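Local coordinates for DNA mismatch repair protein PMS1 (Saccharomyces cerevisiae, PDB 3H4L) that binds ATP through a GHKL-type ATPase domain and takes part in DNA mismatch repair, probably through contacts with DNA and partner proteins, at residues 106-111 against 153-158; 266-271 against 314-319. One frame throughout, in Å; residues are numbered along the deposited sequence.

Contact 1: residues 106-111 against 153-158; sequences CGIAKL and FHNLPV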
ATOM      1  N   CYS B 106     -19.773 -17.716  -1.517  1.00 33.37           N
ATOM      2  CA  CYS B 106     -20.385 -18.281  -0.319  1.00 36.49           C
ATOM      3  C   CYS B 106     -19.838 -19.665  -0.023  1.00 36.74           C
ATOM      4  O   CYS B 106     -19.550 -20.008   1.125  1.00 37.07           O
ATOM      5  CB  CYS B 106     -21.882 -18.404  -0.510  1.00 37.50           C
ATOM      6  SG  CYS B 106     -22.713 -17.016   0.127  1.00 44.56           S
ATOM      7  N   GLY B 107     -19.723 -20.460  -1.079  1.00 35.36           N
ATOM      8  CA  GLY B 107     -19.230 -21.812  -0.947  1.00 33.46           C
ATOM      9  C   GLY B 107     -17.771 -21.911  -0.571  1.00 32.65           C
ATOM     10  O   GLY B 107     -17.425 -22.734   0.266  1.00 35.45           O
ATOM     11  N   ILE B 108     -16.903 -21.095  -1.161  1.00 30.43           N
ATOM     12  CA  ILE B 108     -15.496 -21.208  -0.808  1.00 30.62           C
ATOM     13  C   ILE B 108     -14.882 -20.077   0.015  1.00 32.07           C
ATOM     14  O   ILE B 108     -13.661 -19.903   0.015  1.00 32.94           O
ATOM     15  CB  ILE B 108     -14.620 -21.478  -2.060  1.00 28.87           C
ATOM     16  CG1 ILE B 108     -14.926 -20.475  -3.174  1.00 27.23           C
ATOM     17  CG2 ILE B 108     -14.845 -22.897  -2.532  1.00 27.73           C
ATOM     18  CD1 ILE B 108     -14.508 -19.060  -2.855  1.00 25.79           C
ATOM     19  N   ALA B 109     -15.725 -19.331   0.731  1.00 31.10           N
ATOM     20  CA  ALA B 109     -15.272 -18.230   1.589  1.00 29.81           C
ATOM     21  C   ALA B 109     -16.402 -17.850   2.539  1.00 28.50           C
ATOM     22  O   ALA B 109     -17.446 -18.481   2.517  1.00 28.76           O
ATOM     23  CB  ALA B 109     -14.871 -17.027   0.745  1.00 29.02           C
ATOM     24  N   LYS B 110     -16.184 -16.842   3.380  1.00 28.97           N
ATOM     25  CA  LYS B 110     -17.215 -16.371   4.314  1.00 30.69           C
ATOM     26  C   LYS B 110     -17.688 -15.059   3.711  1.00 31.24           C
ATOM     27  O   LYS B 110     -16.888 -14.126   3.584  1.00 31.99           O
ATOM     28  CB  LYS B 110     -16.628 -16.072   5.701  1.00 32.12           C
ATOM     29  CG  LYS B 110     -15.739 -17.151   6.292  1.00 39.71           C
ATOM     30  CD  LYS B 110     -16.512 -18.374   6.787  1.00 44.68           C
ATOM     31  CE  LYS B 110     -15.554 -19.417   7.386  1.00 46.94           C
ATOM     32  NZ  LYS B 110     -16.242 -20.508   8.155  1.00 49.01           N
ATOM     33  N   LEU B 111     -18.963 -14.965   3.347  1.00 30.94           N
ATOM     34  CA  LEU B 111     -19.468 -13.732   2.739  1.00 31.73           C
ATOM     35  C   LEU B 111     -20.329 -12.877   3.662  1.00 32.78           C
ATOM     36  O   LEU B 111     -21.267 -13.372   4.271  1.00 36.15           O
ATOM     37  CB  LEU B 111     -20.280 -14.051   1.475  1.00 29.00           C
ATOM     38  CG  LEU B 111     -20.783 -12.838   0.673  1.00 30.73           C
ATOM     39  CD1 LEU B 111     -19.583 -12.094   0.066  1.00 26.81           C
ATOM     40  CD2 LEU B 111     -21.755 -13.288  -0.429  1.00 27.58           C
ATOM     41  N   PHE B 153     -10.863 -19.469   0.379  1.00 31.74           N
ATOM     42  CA  PHE B 153     -10.437 -20.848   0.135  1.00 32.59           C
ATOM     43  C   PHE B 153     -10.169 -21.608   1.432  1.00 34.08           C
ATOM     44  O   PHE B 153      -9.400 -22.570   1.462  1.00 36.23           O
ATOM     45  CB  PHE B 153      -9.193 -20.882  -0.783  1.00 28.91           C
ATOM     46  CG  PHE B 153      -9.373 -20.135  -2.095  1.00 27.25           C
ATOM     47  CD1 PHE B 153     -10.551 -20.245  -2.825  1.00 27.54           C
ATOM     48  CD2 PHE B 153      -8.370 -19.314  -2.586  1.00 28.68           C
ATOM     49  CE1 PHE B 153     -10.732 -19.543  -4.022  1.00 27.10           C
ATOM     50  CE2 PHE B 153      -8.540 -18.609  -3.783  1.00 28.41           C
ATOM     51  CZ  PHE B 153      -9.727 -18.725  -4.500  1.00 28.40           C
ATOM     52  N   HIS B 154     -10.834 -21.188   2.499  1.00 34.30           N
ATOM     53  CA  HIS B 154     -10.668 -21.828   3.794  1.00 36.26           C
ATOM     54  C   HIS B 154     -11.055 -23.308   3.770  1.00 36.66           C
ATOM     55  O   HIS B 154     -10.674 -24.063   4.666  1.00 38.23           O
ATOM     56  CB  HIS B 154     -11.503 -21.096   4.851  1.00 36.90           C
ATOM     57  CG  HIS B 154     -12.956 -21.437   4.812  1.00 37.34           C
ATOM     58  ND1 HIS B 154     -13.510 -22.410   5.611  1.00 39.80           N
ATOM     59  CD2 HIS B 154     -13.961 -20.972   4.032  1.00 38.85           C
ATOM     60  CE1 HIS B 154     -14.794 -22.534   5.325  1.00 39.69           C
ATOM     61  NE2 HIS B 154     -15.092 -21.673   4.369  1.00 38.82           N
ATOM     62  N   ASN B 155     -11.822 -23.719   2.766  1.00 36.67           N
ATOM     63  CA  ASN B 155     -12.236 -25.117   2.659  1.00 36.94           C
ATOM     64  C   ASN B 155     -11.734 -25.772   1.370  1.00 38.22           C
ATOM     65  O   ASN B 155     -12.395 -26.627   0.787  1.00 37.65           O
ATOM     66  CB  ASN B 155     -13.759 -25.233   2.766  1.00 36.57           C
ATOM     67  CG  ASN B 155     -14.485 -24.323   1.799  1.00 36.36           C
ATOM     68  OD1 ASN B 155     -13.889 -23.419   1.217  1.00 39.22           O
ATOM     69  ND2 ASN B 155     -15.784 -24.548   1.634  1.00 32.96           N
ATOM     70  N   LEU B 156     -10.558 -25.335   0.932  1.00 38.78           N
ATOM     71  CA  LEU B 156      -9.876 -25.866  -0.243  1.00 39.15           C
ATOM     72  C   LEU B 156      -8.426 -25.801   0.198  1.00 39.36           C
ATOM     73  O   LEU B 156      -7.628 -25.051  -0.360  1.00 40.03           O
ATOM     74  CB  LEU B 156     -10.079 -24.970  -1.465  1.00 37.93           C
ATOM     75  CG  LEU B 156     -11.468 -24.948  -2.093  1.00 38.34           C
ATOM     76  CD1 LEU B 156     -11.481 -24.015  -3.292  1.00 36.41           C
ATOM     77  CD2 LEU B 156     -11.838 -26.349  -2.510  1.00 39.19           C
ATOM     78  N   PRO B 157      -8.073 -26.598   1.217  1.00 39.52           N
ATOM     79  CA  PRO B 157      -6.740 -26.692   1.818  1.00 39.00           C
ATOM     80  C   PRO B 157      -5.611 -26.542   0.823  1.00 39.75           C
ATOM     81  O   PRO B 157      -4.694 -25.746   1.024  1.00 38.44           O
ATOM     82  CB  PRO B 157      -6.752 -28.067   2.468  1.00 38.22           C
ATOM     83  CG  PRO B 157      -8.163 -28.238   2.852  1.00 41.12           C
ATOM     84  CD  PRO B 157      -8.891 -27.754   1.618  1.00 40.00           C
ATOM     85  N   VAL B 158      -5.674 -27.315  -0.252  1.00 40.98           N
ATOM     86  CA  VAL B 158      -4.634 -27.254  -1.264  1.00 42.31           C
ATOM     87  C   VAL B 158      -4.524 -25.862  -1.875  1.00 41.75           C
ATOM     88  O   VAL B 158      -3.438 -25.303  -1.919  1.00 43.03           O
ATOM     89  CB  VAL B 158      -4.869 -28.292  -2.383  1.00 44.13           C
ATOM     90  CG1 VAL B 158      -3.737 -28.237  -3.394  1.00 42.66           C
ATOM     91  CG2 VAL B 158      -4.963 -29.684  -1.780  1.00 43.58           C
TER
HETATM   92  O   HOH W   1     -17.381 -21.454   2.777  1.00 38.56           O
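The imidazole of H154 is sandwiched between K110 CE, centred over one face 3.8 Å from the ring centroid in a CH-pi contact, and N155 OD1 near the rim of the opposite face; A109 CA and water 1 lie at its edge. This is where, in the GHKL ATPase fold, the link between helix 101-107 and strand 110-116 meets the type I turn F153-L156 that leads into helix 157-164. The water bridges H154 NE2, at 2.8 Å, and the carbonyl oxygens of G107 and A109. A leucine in place of H154 would probably leave this water without its imidazole partner and K110 CE without a flat face to lie on. N155 CG sits between its backbone N and carbonyl carbon (chi1 52°), which swings the amide across I108: OD1 rests 3.4 Å from I108 CA. I108 spreads its two branches, CD1 beside F153 CE1 and CG2 against L156 CD1 at 3.6 Å; I23 and S19 also touch this side chain. F153 N bonds to I108 O at 2.9 Å. N155 ND2 reaches G107 O at 2.8 Å, in the carbonyl plane, with an N-H...O angle of 166°.

Contact 2: residues 266-271 against 314-319; sequences GYISQN and PAVFLN
S269 OG stands beside its own backbone N, anti to the carbonyl carbon (chi1 -69°), which aims it at A315, whereas I268 CG1 is turned anti to its N (chi1 -171°) and runs alongside P314, CG1 to CB 4.1 Å. I268 and S269 lie on strand 261-269, which pairs antiparallel with strand 316-321 at the middle of the four-stranded mixed sheet in the S5-like domain of this MutL-family protein. Y267 and F317 form a hydrogen-bonded pair: Y267 N gives a 2.8 Å bond to F317 O, while the return bond from F317 N to Y267 O is weak. Their side chains leave on one face and then diverge, covered by helix 213-221; the F317 ring also meets that of F284. I268 and V316 point to the other face, where I268 packs on Y357 and Y358 of helix 343-362. L318 lays CD2 3.7 Å from Y267 O. G266 comes close enough for its CA-H to contact F317 O at 3.1 Å; any CB would clash with that oxygen. Beyond the paired residues, where the second strand has not yet begun, S269 makes two links to A315. Its N donates to A315 O, and its hydroxyl oxygen takes the A315 N-H over 3.2 Å, N to OG.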
ATOM      1  N   GLY B 266      -6.986   6.818 -26.612  1.00 49.11           N
ATOM      2  CA  GLY B 266      -6.142   6.392 -25.512  1.00 49.47           C
ATOM      3  C   GLY B 266      -4.697   6.803 -25.719  1.00 49.78           C
ATOM      4  O   GLY B 266      -4.413   7.863 -26.291  1.00 49.45           O
ATOM      5  N   TYR B 267      -3.775   5.967 -25.251  1.00 48.23           N
ATOM      6  CA  TYR B 267      -2.359   6.259 -25.389  1.00 47.27           C
ATOM      7  C   TYR B 267      -1.575   4.992 -25.645  1.00 48.07           C
ATOM      8  O   TYR B 267      -1.973   3.906 -25.225  1.00 48.62           O
ATOM      9  CB  TYR B 267      -1.831   6.935 -24.123  1.00 47.15           C
ATOM     10  CG  TYR B 267      -2.478   8.266 -23.827  1.00 45.20           C
ATOM     11  CD1 TYR B 267      -3.721   8.338 -23.206  1.00 44.70           C
ATOM     12  CD2 TYR B 267      -1.852   9.452 -24.187  1.00 44.36           C
ATOM     13  CE1 TYR B 267      -4.327   9.572 -22.949  1.00 47.70           C
ATOM     14  CE2 TYR B 267      -2.441  10.682 -23.939  1.00 47.03           C
ATOM     15  CZ  TYR B 267      -3.676  10.741 -23.320  1.00 47.88           C
ATOM     16  OH  TYR B 267      -4.246  11.973 -23.077  1.00 48.30           O
ATOM     17  N   ILE B 268      -0.460   5.135 -26.350  1.00 48.34           N
ATOM     18  CA  ILE B 268       0.401   4.004 -26.658  1.00 48.16           C
ATOM     19  C   ILE B 268       1.816   4.544 -26.779  1.00 50.08           C
ATOM     20  O   ILE B 268       2.016   5.712 -27.121  1.00 51.49           O
ATOM     21  CB  ILE B 268      -0.020   3.310 -27.976  1.00 45.16           C
ATOM     22  CG1 ILE B 268       0.755   2.004 -28.139  1.00 45.13           C
ATOM     23  CG2 ILE B 268       0.251   4.219 -29.164  1.00 45.85           C
ATOM     24  CD1 ILE B 268       0.223   1.089 -29.227  1.00 43.40           C
ATOM     25  N   SER B 269       2.796   3.705 -26.475  1.00 52.66           N
ATOM     26  CA  SER B 269       4.184   4.125 -26.549  1.00 55.55           C
ATOM     27  C   SER B 269       4.568   4.509 -27.964  1.00 57.08           C
ATOM     28  O   SER B 269       4.160   3.859 -28.925  1.00 55.58           O
ATOM     29  CB  SER B 269       5.104   3.008 -26.066  1.00 55.07           C
ATOM     30  OG  SER B 269       4.958   2.815 -24.676  1.00 57.88           O
ATOM     31  N   GLN B 270       5.347   5.576 -28.082  1.00 60.74           N
ATOM     32  CA  GLN B 270       5.802   6.012 -29.386  1.00 64.15           C
ATOM     33  C   GLN B 270       6.917   5.066 -29.817  1.00 65.92           C
ATOM     34  O   GLN B 270       7.672   4.568 -28.982  1.00 65.64           O
ATOM     35  CB  GLN B 270       6.278   7.466 -29.333  1.00 64.45           C
ATOM     36  CG  GLN B 270       7.161   7.842 -28.177  1.00 66.63           C
ATOM     37  CD  GLN B 270       7.479   9.334 -28.184  1.00 67.75           C
ATOM     38  OE1 GLN B 270       7.891   9.887 -29.205  1.00 67.78           O
ATOM     39  NE2 GLN B 270       7.293   9.986 -27.045  1.00 67.00           N
ATOM     40  N   ASN B 271       6.992   4.795 -31.118  1.00 68.86           N
ATOM     41  CA  ASN B 271       7.993   3.877 -31.664  1.00 71.26           C
ATOM     42  C   ASN B 271       9.428   4.335 -31.466  1.00 71.65           C
ATOM     43  O   ASN B 271      10.361   3.565 -31.678  1.00 71.61           O
ATOM     44  CB  ASN B 271       7.753   3.651 -33.157  1.00 73.03           C
ATOM     45  CG  ASN B 271       7.756   4.945 -33.952  1.00 74.13           C
ATOM     46  OD1 ASN B 271       8.457   5.900 -33.610  1.00 74.32           O
ATOM     47  ND2 ASN B 271       6.978   4.974 -35.032  1.00 74.60           N
ATOM     48  N   PRO B 314       5.158  -2.366 -26.805  1.00 65.06           N
ATOM     49  CA  PRO B 314       4.480  -1.106 -26.495  1.00 63.19           C
ATOM     50  C   PRO B 314       3.587  -1.132 -25.266  1.00 61.64           C
ATOM     51  O   PRO B 314       2.939  -2.136 -24.978  1.00 61.29           O
ATOM     52  CB  PRO B 314       3.673  -0.849 -27.754  1.00 63.60           C
ATOM     53  CG  PRO B 314       3.236  -2.237 -28.126  1.00 63.61           C
ATOM     54  CD  PRO B 314       4.504  -3.050 -27.937  1.00 64.59           C
ATOM     55  N   ALA B 315       3.569  -0.022 -24.536  1.00 59.88           N
ATOM     56  CA  ALA B 315       2.688   0.103 -23.384  1.00 57.63           C
ATOM     57  C   ALA B 315       1.348   0.471 -24.040  1.00 55.98           C
ATOM     58  O   ALA B 315       1.299   1.346 -24.909  1.00 54.13           O
ATOM     59  CB  ALA B 315       3.160   1.218 -22.469  1.00 57.21           C
ATOM     60  N   VAL B 316       0.267  -0.196 -23.641  1.00 54.28           N
ATOM     61  CA  VAL B 316      -1.028   0.068 -24.255  1.00 52.64           C
ATOM     62  C   VAL B 316      -2.152   0.484 -23.322  1.00 52.82           C
ATOM     63  O   VAL B 316      -2.308  -0.053 -22.228  1.00 54.44           O
ATOM     64  CB  VAL B 316      -1.526  -1.155 -25.033  1.00 51.95           C
ATOM     65  CG1 VAL B 316      -2.728  -0.763 -25.902  1.00 50.38           C
ATOM     66  CG2 VAL B 316      -0.398  -1.730 -25.860  1.00 49.38           C
ATOM     67  N   PHE B 317      -2.939   1.442 -23.797  1.00 52.36           N
ATOM     68  CA  PHE B 317      -4.096   1.978 -23.088  1.00 51.31           C
ATOM     69  C   PHE B 317      -5.049   2.437 -24.183  1.00 50.17           C
ATOM     70  O   PHE B 317      -5.129   3.625 -24.497  1.00 49.91           O
ATOM     71  CB  PHE B 317      -3.713   3.178 -22.217  1.00 51.46           C
ATOM     72  CG  PHE B 317      -2.665   2.877 -21.198  1.00 51.78           C
ATOM     73  CD1 PHE B 317      -1.356   3.306 -21.384  1.00 53.38           C
ATOM     74  CD2 PHE B 317      -2.981   2.156 -20.052  1.00 53.33           C
ATOM     75  CE1 PHE B 317      -0.369   3.025 -20.441  1.00 54.27           C
ATOM     76  CE2 PHE B 317      -2.001   1.866 -19.097  1.00 54.01           C
ATOM     77  CZ  PHE B 317      -0.695   2.302 -19.294  1.00 54.79           C
ATOM     78  N   LEU B 318      -5.764   1.491 -24.775  1.00 49.80           N
ATOM     79  CA  LEU B 318      -6.675   1.843 -25.847  1.00 50.17           C
ATOM     80  C   LEU B 318      -8.110   1.452 -25.603  1.00 49.64           C
ATOM     81  O   LEU B 318      -8.404   0.328 -25.202  1.00 49.03           O
ATOM     82  CB  LEU B 318      -6.202   1.216 -27.153  1.00 48.57           C
ATOM     83  CG  LEU B 318      -4.799   1.639 -27.569  1.00 48.55           C
ATOM     84  CD1 LEU B 318      -4.485   1.019 -28.908  1.00 48.67           C
ATOM     85  CD2 LEU B 318      -4.712   3.155 -27.648  1.00 48.43           C
ATOM     86  N   ASN B 319      -9.006   2.395 -25.852  1.00 50.94           N
ATOM     87  CA  ASN B 319     -10.422   2.131 -25.689  1.00 52.38           C
ATOM     88  C   ASN B 319     -11.082   2.099 -27.053  1.00 53.04           C
ATOM     89  O   ASN B 319     -10.947   3.046 -27.830  1.00 52.33           O
ATOM     90  CB  ASN B 319     -11.097   3.208 -24.838  1.00 51.95           C
ATOM     91  CG  ASN B 319     -12.596   2.969 -24.679  1.00 50.79           C
ATOM     92  OD1 ASN B 319     -13.023   1.998 -24.042  1.00 46.58           O
ATOM     93  ND2 ASN B 319     -13.398   3.848 -25.274  1.00 48.53           N
TER

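The two contacts follow one another along the chain, contact 1 closing before contact 2 opens, and they lie on opposite sides of the chain's centre, with their own centres about 39 Å apart and their nearest atoms about 26 Å apart. Contact 1 belongs to the nucleotide-binding half: the I108 side chain is about 12 Å from a bound ATP analogue, and helix 101-107 begins at A101 and L102, which line that pocket with R98, G99 and E100. None of the residues of contact 1 is among those that line the pocket. Contact 2 joins two strands inside the sheet of the second, S5-like half. Together they sample the two-domain arrangement of MutL-type N-terminal regions.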